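Local coordinates for flagellar biosynthesis protein FlhA (Bacillus subtilis, PDB 3MIX) that takes part in exporting flagellar proteins through the type III secretion system, this chain being its cytosolic domain, at residues A[81-86]-A[235-239]; A[106-110]-A[187-191]; A[262-266]-A[362-367]. All coordinates share one frame; numbering follows the deposited sequence.

In the fold
All three contacts are partly buried. Interactions 1 and 2 lie about 11 and 10 Å from the centre of the chain, centre to centre, while interaction 3 sits farther out, at about 17 Å. Interaction 2 is nested along the chain inside the loop closed by interaction 1, and the two touch where Leu86 and Ile237 meet Ile190. Val235 then packs on Arg265, joining interaction 1 to interaction 3, whereas interactions 2 and 3 stay about 11 Å apart at their nearest atoms. The chemistry changes with place: backbone bonding at a helix end in 81-86/235-239, apolar and water-mediated contact in 106-110/187-191, and a salt bridge in 262-266/362-367.

Interaction 1 of 3, residues A[81-86]-A[235-239]; sequences ALELGL and VSIRN
The C-terminal end of helix 69-84 meets an ST turn here, with Leu84 and Gly85 lying against Ser236, Ile237 and Arg238 in the loop between helices 220-232 and 240-250. The main bond is made by backbone atoms: Ile237 N donates to Leu84 O at 2.8 Å, nearly straight at 164°. Ser236 works on both sides of the join. Its OG sits anti to the backbone N (chi1 171°), and from there it accepts from Arg238 N at 3.1 Å, closing the ST turn. The same OG also faces the helix end, 3.4 Å from Glu83 O and equally far from Leu84 O; both contacts are weak, and which of the two its proton favours is not settled. Gly85 takes a positive phi as the helix stops, and Gly85 CA packs closely against the loop, 3.5 Å from Arg238 CG. Farther along, Arg238 runs beside Leu82, whose CD2 lies over one face of the guanidinium, 4.0 Å from Arg238 NH2. A water donates to both Gly85 O and Ile237 O, at 2.9 Å each, tying together two carbonyls that cannot bond to each other. Behind the loop, Ile237 packs on Leu227, Leu230 and Leu231 of helix 220-232, and Ser236 O accepts from Gln271. The whole is a helix C-terminus in which a positive-phi glycine ends the helix and a carbonyl of its last turn is taken up by a loop from a distant part of the chain.

Interaction 2 of 3, residues A[106-110]-A[187-191]; sequences LKIKG and HELIG
Lys109 lays its methylene chain along the backbone carbonyl of Glu188 without bonding to it. It belongs to the tight turn of the beta hairpin formed by strands 103-108 and 111-117: the left-handed backbone angles of Lys109 and Gly110 fit a type I' turn, and the hairpin tip rests on the C-terminal end of helix 170-189. Lys109 CD and CE are both 3.7 Å from Glu188 O, and NZ, at 3.9 Å from that same oxygen, lies too far for a hydrogen bond. The nearby ammonium may weakly favour the carbonyl electrostatically at this loosely bonded helix end. Next to it, Ile108 points toward the helix. Its CG2 branch, placed anti to the backbone N, does the touching, and the side chains of Ile108 and Leu189 cross at about a right angle, with Ile108 CG2 4.1 Å from Leu189 CD2. Leu189 also reaches Ile49 and Pro48, so the helix end packs against the start of the neighbouring strand 49-53 as well as the hairpin. Glu188 divides its carboxylate: OE2 accepts from His185 ND1 one turn back on the helix, while OE1 approaches the same methyl group, 3.7 Å from Ile108 CG2. A water joins the two segments between this oxygen and the strand end, donating to Ile108 O at 2.7 Å and to Glu188 OE1 at a modelled 2.4 Å, a distance so short that its exact value is doubtful.

Interaction 3 of 3, residues A[262-266]-A[362-367]; sequences EYTRQ and VLSYNE
Arg265 of helix 257-267 and Glu367, just beyond strand 362-364, form a two-pronged salt bridge. The guanidinium comes side-on: Arg265 NE lies 2.9 Å from Glu367 OE2 and Arg265 NH2 2.8 Å from Glu367 OE1. Each oxygen is met on its syn side, but the two groups are not coplanar: their planes stand 56° apart, and the hydrogen bonds are bent, with N-H...O angles of 144° and 140°. A bend at chi3 of Arg265 turns the guanidinium into this position. Ser364 N also donates to Glu367 OE1, at 3.1 Å, from the face opposite the arginine, so this oxygen is gripped by two donors. The other oxygen has a water besides the arginine: it donates to Glu367 OE2 at 2.7 Å and to Glu262 O, linking the carboxylate to the helix backbone. Glu262 pairs its own carboxylate with Arg346 of helix 343-353, which also bonds to Val362 O. Around this polar centre come packing contacts. Leu363 CD2 lies at the guanidinium edge, 3.7 Å from Arg265 NH2. Gln266 and Asn366 lie side by side, pointing the same way; the Gln266 chain is extended, with its CG 3.5 Å from Asn366 O. The turn carrying Glu367 is closed by a bond from Glu367 N to Ser364 O. With both carboxylate oxygens of this buried residue occupied by donors, Glu367 is probably ionised despite the like charge of Glu262 nearby, balanced by Arg265 with Arg346 only a long, weak ion pair, and the bridge joins helix 257-267 to the turn that follows the strand.

Interaction 1 of 3, residues A[81-86]-A[235-239]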
loop_
_atom_site.group_PDB
_atom_site.type_symbol
_atom_site.label_atom_id
_atom_site.label_comp_id
_atom_site.label_asym_id
_atom_site.label_seq_id
_atom_site.Cartn_x
_atom_site.Cartn_y
_atom_site.Cartn_z
ATOM N N ALA A 81 -10.793 0.836 5.845
ATOM C CA ALA A 81 -10.571 1.572 7.077
ATOM C C ALA A 81 -10.256 0.618 8.221
ATOM O O ALA A 81 -9.325 0.886 9.000
ATOM C CB ALA A 81 -11.777 2.450 7.427
ATOM N N LEU A 82 -11.004 -0.491 8.308
ATOM C CA LEU A 82 -10.841 -1.436 9.415
ATOM C C LEU A 82 -9.623 -2.304 9.196
ATOM O O LEU A 82 -8.945 -2.667 10.154
ATOM C CB LEU A 82 -12.093 -2.314 9.649
ATOM C CG LEU A 82 -13.389 -1.572 10.042
ATOM C CD1 LEU A 82 -14.624 -2.466 9.941
ATOM C CD2 LEU A 82 -13.292 -0.970 11.471
ATOM N N GLU A 83 -9.340 -2.648 7.946
ATOM C CA GLU A 83 -8.183 -3.500 7.688
ATOM C C GLU A 83 -6.871 -2.705 7.632
ATOM O O GLU A 83 -5.840 -3.205 8.073
ATOM C CB GLU A 83 -8.380 -4.230 6.382
ATOM C CG GLU A 83 -7.264 -5.172 6.032
ATOM C CD GLU A 83 -7.480 -5.765 4.652
ATOM O OE1 GLU A 83 -8.641 -5.771 4.179
ATOM O OE2 GLU A 83 -6.487 -6.235 4.045
ATOM N N LEU A 84 -6.907 -1.474 7.098
ATOM C CA LEU A 84 -5.672 -0.734 6.843
ATOM C C LEU A 84 -5.459 0.432 7.805
ATOM O O LEU A 84 -4.307 0.827 8.049
ATOM C CB LEU A 84 -5.608 -0.223 5.374
ATOM C CG LEU A 84 -5.626 -1.225 4.214
ATOM C CD1 LEU A 84 -5.508 -0.477 2.880
ATOM C CD2 LEU A 84 -4.533 -2.265 4.324
ATOM N N GLY A 85 -6.568 0.963 8.353
ATOM C CA GLY A 85 -6.545 2.178 9.141
ATOM C C GLY A 85 -6.593 3.418 8.251
ATOM O O GLY A 85 -6.517 4.530 8.749
ATOM N N LEU A 86 -6.697 3.203 6.939
ATOM C CA LEU A 86 -6.842 4.271 5.939
ATOM C C LEU A 86 -8.318 4.410 5.517
ATOM O O LEU A 86 -8.962 3.436 5.131
ATOM C CB LEU A 86 -5.999 3.953 4.692
ATOM C CG LEU A 86 -6.132 4.896 3.481
ATOM C CD1 LEU A 86 -5.514 6.279 3.711
ATOM C CD2 LEU A 86 -5.606 4.291 2.190
ATOM N N VAL A 235 1.619 -2.651 6.363
ATOM C CA VAL A 235 1.507 -2.622 7.804
ATOM C C VAL A 235 0.325 -1.731 8.072
ATOM O O VAL A 235 0.341 -0.553 7.728
ATOM C CB VAL A 235 2.790 -2.058 8.489
ATOM C CG1 VAL A 235 2.570 -1.893 10.006
ATOM C CG2 VAL A 235 4.022 -2.955 8.197
ATOM N N SER A 236 -0.713 -2.298 8.663
ATOM C CA SER A 236 -1.882 -1.504 9.049
ATOM C C SER A 236 -1.468 -0.331 9.976
ATOM O O SER A 236 -0.552 -0.475 10.827
ATOM C CB SER A 236 -2.891 -2.400 9.777
ATOM O OG SER A 236 -3.937 -1.631 10.354
ATOM N N ILE A 237 -2.150 0.801 9.813
ATOM C CA ILE A 237 -1.969 1.956 10.694
ATOM C C ILE A 237 -3.158 2.164 11.646
ATOM O O ILE A 237 -3.363 3.283 12.137
ATOM C CB ILE A 237 -1.660 3.254 9.889
ATOM C CG1 ILE A 237 -2.822 3.614 8.928
ATOM C CG2 ILE A 237 -0.312 3.093 9.087
ATOM C CD1 ILE A 237 -2.669 4.949 8.209
ATOM N N ARG A 238 -3.929 1.100 11.921
ATOM C CA ARG A 238 -4.986 1.146 12.959
ATOM C C ARG A 238 -4.529 1.451 14.371
ATOM O O ARG A 238 -5.252 2.108 15.113
ATOM C CB ARG A 238 -5.790 -0.160 12.994
ATOM C CG ARG A 238 -6.554 -0.287 11.675
ATOM C CD ARG A 238 -7.944 -0.640 11.858
ATOM N NE ARG A 238 -8.573 -0.071 13.037
ATOM C CZ ARG A 238 -9.517 -0.715 13.705
ATOM N NH1 ARG A 238 -10.079 -0.172 14.766
ATOM N NH2 ARG A 238 -9.878 -1.923 13.315
ATOM N N ASN A 239 -3.346 0.970 14.745
ATOM C CA ASN A 239 -2.849 1.142 16.090
ATOM C C ASN A 239 -2.124 2.496 16.183
ATOM O O ASN A 239 -0.880 2.576 16.258
ATOM C CB ASN A 239 -1.923 -0.017 16.483
ATOM C CG ASN A 239 -1.666 -0.076 18.002
ATOM O OD1 ASN A 239 -1.192 -1.101 18.527
ATOM N ND2 ASN A 239 -2.009 1.003 18.709
HETATM O O HOH W 1 -5.960 4.390 11.601
#

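Interaction 2 of 3, residues A[106-110]-A[187-191]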
loop_
_atom_site.group_PDB
_atom_site.type_symbol
_atom_site.label_atom_id
_atom_site.label_comp_id
_atom_site.label_asym_id
_atom_site.label_seq_id
_atom_site.Cartn_x
_atom_site.Cartn_y
_atom_site.Cartn_z
ATOM N N LEU A 106 -9.630 2.723 -13.625
ATOM C CA LEU A 106 -9.385 3.303 -12.298
ATOM C C LEU A 106 -8.092 4.101 -12.264
ATOM O O LEU A 106 -7.042 3.626 -12.696
ATOM C CB LEU A 106 -9.355 2.230 -11.201
ATOM C CG LEU A 106 -9.292 2.770 -9.755
ATOM C CD1 LEU A 106 -10.655 3.322 -9.280
ATOM C CD2 LEU A 106 -8.790 1.716 -8.803
ATOM N N LYS A 107 -8.178 5.314 -11.744
ATOM C CA LYS A 107 -7.011 6.171 -11.598
ATOM C C LYS A 107 -6.820 6.519 -10.140
ATOM O O LYS A 107 -7.787 6.705 -9.409
ATOM C CB LYS A 107 -7.149 7.446 -12.436
ATOM C CG LYS A 107 -7.493 7.174 -13.905
ATOM C CD LYS A 107 -7.845 8.449 -14.697
ATOM C CE LYS A 107 -6.594 9.280 -15.022
ATOM N NZ LYS A 107 -6.752 10.100 -16.269
ATOM N N ILE A 108 -5.566 6.584 -9.719
ATOM C CA ILE A 108 -5.228 7.005 -8.373
ATOM C C ILE A 108 -4.196 8.117 -8.445
ATOM O O ILE A 108 -3.108 7.934 -8.977
ATOM C CB ILE A 108 -4.754 5.806 -7.490
ATOM C CG1 ILE A 108 -5.970 4.940 -7.091
ATOM C CG2 ILE A 108 -3.973 6.309 -6.247
ATOM C CD1 ILE A 108 -5.621 3.621 -6.458
ATOM N N LYS A 109 -4.557 9.285 -7.940
ATOM C CA LYS A 109 -3.627 10.402 -7.866
ATOM C C LYS A 109 -3.152 10.765 -9.284
ATOM O O LYS A 109 -1.987 11.099 -9.496
ATOM C CB LYS A 109 -2.450 10.022 -6.956
ATOM C CG LYS A 109 -2.178 10.964 -5.796
ATOM C CD LYS A 109 -3.273 10.949 -4.729
ATOM C CE LYS A 109 -2.961 11.999 -3.639
ATOM N NZ LYS A 109 -3.901 11.978 -2.435
ATOM N N GLY A 110 -4.060 10.671 -10.255
ATOM C CA GLY A 110 -3.763 11.062 -11.634
ATOM C C GLY A 110 -3.293 9.953 -12.551
ATOM O O GLY A 110 -3.259 10.146 -13.747
ATOM N N HIS A 187 -0.514 3.525 0.013
ATOM C CA HIS A 187 0.523 4.409 0.499
ATOM C C HIS A 187 0.522 5.723 -0.272
ATOM O O HIS A 187 0.994 6.731 0.248
ATOM C CB HIS A 187 1.883 3.718 0.398
ATOM C CG HIS A 187 2.301 3.387 -1.005
ATOM N ND1 HIS A 187 1.877 2.250 -1.664
ATOM C CD2 HIS A 187 3.127 4.029 -1.859
ATOM C CE1 HIS A 187 2.428 2.208 -2.864
ATOM N NE2 HIS A 187 3.172 3.289 -3.014
ATOM N N GLU A 188 -0.015 5.705 -1.501
ATOM C CA GLU A 188 -0.180 6.913 -2.300
ATOM C C GLU A 188 -1.378 7.732 -1.852
ATOM O O GLU A 188 -1.489 8.878 -2.236
ATOM C CB GLU A 188 -0.372 6.563 -3.785
ATOM C CG GLU A 188 0.913 6.163 -4.512
ATOM C CD GLU A 188 0.616 5.556 -5.857
ATOM O OE1 GLU A 188 -0.265 6.092 -6.564
ATOM O OE2 GLU A 188 1.242 4.529 -6.215
ATOM N N LEU A 189 -2.282 7.138 -1.061
ATOM C CA LEU A 189 -3.542 7.800 -0.663
ATOM C C LEU A 189 -3.582 8.341 0.769
ATOM O O LEU A 189 -4.520 9.046 1.146
ATOM C CB LEU A 189 -4.736 6.853 -0.897
ATOM C CG LEU A 189 -5.141 6.574 -2.353
ATOM C CD1 LEU A 189 -6.031 5.282 -2.440
ATOM C CD2 LEU A 189 -5.883 7.766 -2.956
ATOM N N ILE A 190 -2.584 8.017 1.586
ATOM C CA ILE A 190 -2.502 8.633 2.914
ATOM C C ILE A 190 -1.901 10.056 2.754
ATOM O O ILE A 190 -0.750 10.303 3.104
ATOM C CB ILE A 190 -1.735 7.723 3.934
ATOM C CG1 ILE A 190 -1.664 8.348 5.338
ATOM C CG2 ILE A 190 -0.317 7.449 3.460
ATOM C CD1 ILE A 190 -2.915 8.283 6.142
ATOM N N GLY A 191 -2.680 10.971 2.184
ATOM C CA GLY A 191 -2.270 12.354 2.049
ATOM C C GLY A 191 -2.366 13.143 3.341
ATOM O O GLY A 191 -2.636 12.582 4.421
HETATM O O HOH W 2 -0.856 6.471 -8.903
#

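Interaction 3 of 3, residues A[262-266]-A[362-367]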
loop_
_atom_site.group_PDB
_atom_site.type_symbol
_atom_site.label_atom_id
_atom_site.label_comp_id
_atom_site.label_asym_id
_atom_site.label_seq_id
_atom_site.Cartn_x
_atom_site.Cartn_y
_atom_site.Cartn_z
ATOM N N GLU A 262 11.309 2.374 11.022
ATOM C CA GLU A 262 11.935 1.160 11.573
ATOM C C GLU A 262 11.549 0.965 13.056
ATOM O O GLU A 262 11.143 -0.112 13.456
ATOM C CB GLU A 262 13.470 1.130 11.361
ATOM C CG GLU A 262 13.928 0.982 9.884
ATOM C CD GLU A 262 13.123 -0.073 9.077
ATOM O OE1 GLU A 262 13.323 -1.294 9.287
ATOM O OE2 GLU A 262 12.316 0.319 8.194
ATOM N N TYR A 263 11.623 2.023 13.853
ATOM C CA TYR A 263 11.219 1.955 15.265
ATOM C C TYR A 263 9.750 1.657 15.426
ATOM O O TYR A 263 9.357 0.933 16.336
ATOM C CB TYR A 263 11.539 3.256 16.006
ATOM C CG TYR A 263 12.962 3.685 15.899
ATOM C CD1 TYR A 263 13.998 2.784 16.100
ATOM C CD2 TYR A 263 13.280 5.013 15.632
ATOM C CE1 TYR A 263 15.336 3.193 16.002
ATOM C CE2 TYR A 263 14.603 5.433 15.511
ATOM C CZ TYR A 263 15.618 4.522 15.708
ATOM O OH TYR A 263 16.930 4.950 15.608
ATOM N N THR A 264 8.932 2.234 14.551
ATOM C CA THR A 264 7.486 2.005 14.615
ATOM C C THR A 264 7.151 0.556 14.251
ATOM O O THR A 264 6.386 -0.098 14.962
ATOM C CB THR A 264 6.719 3.023 13.742
ATOM O OG1 THR A 264 7.028 4.362 14.183
ATOM C CG2 THR A 264 5.236 2.808 13.843
ATOM N N ARG A 265 7.709 0.054 13.152
ATOM C CA ARG A 265 7.529 -1.359 12.786
ATOM C C ARG A 265 7.894 -2.288 13.973
ATOM O O ARG A 265 7.121 -3.181 14.325
ATOM C CB ARG A 265 8.375 -1.707 11.555
ATOM C CG ARG A 265 7.906 -1.046 10.225
ATOM C CD ARG A 265 8.925 -1.353 9.098
ATOM N NE ARG A 265 9.157 -2.798 8.948
ATOM C CZ ARG A 265 8.389 -3.601 8.219
ATOM N NH1 ARG A 265 7.360 -3.112 7.527
ATOM N NH2 ARG A 265 8.655 -4.896 8.162
ATOM N N GLN A 266 9.035 -2.050 14.617
ATOM C CA GLN A 266 9.431 -2.837 15.802
ATOM C C GLN A 266 8.385 -2.733 16.915
ATOM O O GLN A 266 7.964 -3.752 17.499
ATOM C CB GLN A 266 10.807 -2.403 16.314
ATOM C CG GLN A 266 11.379 -3.309 17.419
ATOM C CD GLN A 266 12.660 -2.757 18.056
ATOM O OE1 GLN A 266 12.980 -3.079 19.205
ATOM N NE2 GLN A 266 13.394 -1.930 17.315
ATOM N N VAL A 362 9.669 -8.247 3.767
ATOM C CA VAL A 362 10.997 -8.293 4.349
ATOM C C VAL A 362 10.873 -7.889 5.807
ATOM O O VAL A 362 10.574 -6.738 6.127
ATOM C CB VAL A 362 11.984 -7.383 3.586
ATOM C CG1 VAL A 362 13.385 -7.461 4.186
ATOM C CG2 VAL A 362 12.014 -7.775 2.131
ATOM N N LEU A 363 11.079 -8.857 6.689
ATOM C CA LEU A 363 10.914 -8.625 8.118
ATOM C C LEU A 363 12.251 -8.585 8.825
ATOM O O LEU A 363 13.239 -9.088 8.306
ATOM C CB LEU A 363 10.025 -9.704 8.739
ATOM C CG LEU A 363 8.607 -9.873 8.187
ATOM C CD1 LEU A 363 7.861 -10.903 9.033
ATOM C CD2 LEU A 363 7.836 -8.526 8.109
ATOM N N SER A 364 12.283 -7.966 9.996
ATOM C CA SER A 364 13.424 -8.099 10.882
ATOM C C SER A 364 13.064 -9.000 12.087
ATOM O O SER A 364 11.887 -9.140 12.438
ATOM C CB SER A 364 13.956 -6.732 11.309
ATOM O OG SER A 364 13.381 -6.294 12.519
ATOM N N TYR A 365 14.079 -9.607 12.702
ATOM C CA TYR A 365 13.875 -10.538 13.819
ATOM C C TYR A 365 13.110 -9.891 14.956
ATOM O O TYR A 365 12.318 -10.548 15.625
ATOM C CB TYR A 365 15.214 -11.074 14.349
ATOM C CG TYR A 365 16.137 -11.619 13.283
ATOM C CD1 TYR A 365 15.757 -12.700 12.490
ATOM C CD2 TYR A 365 17.392 -11.058 13.074
ATOM C CE1 TYR A 365 16.604 -13.211 11.499
ATOM C CE2 TYR A 365 18.249 -11.562 12.092
ATOM C CZ TYR A 365 17.846 -12.635 11.304
ATOM O OH TYR A 365 18.690 -13.130 10.328
ATOM N N ASN A 366 13.342 -8.597 15.160
ATOM C CA ASN A 366 12.698 -7.831 16.228
ATOM C C ASN A 366 11.250 -7.408 15.937
ATOM O O ASN A 366 10.641 -6.663 16.724
ATOM C CB ASN A 366 13.543 -6.598 16.564
ATOM C CG ASN A 366 14.803 -6.935 17.352
ATOM O OD1 ASN A 366 15.553 -6.034 17.732
ATOM N ND2 ASN A 366 15.048 -8.230 17.600
ATOM N N GLU A 367 10.714 -7.866 14.806
ATOM C CA GLU A 367 9.329 -7.587 14.427
ATOM C C GLU A 367 8.502 -8.847 14.609
ATOM O O GLU A 367 7.276 -8.808 14.586
ATOM C CB GLU A 367 9.237 -7.044 12.988
ATOM C CG GLU A 367 10.090 -5.781 12.755
ATOM C CD GLU A 367 10.150 -5.344 11.309
ATOM O OE1 GLU A 367 9.840 -6.157 10.409
ATOM O OE2 GLU A 367 10.514 -4.173 11.064
HETATM O O HOH W 3 11.611 -2.628 13.015
#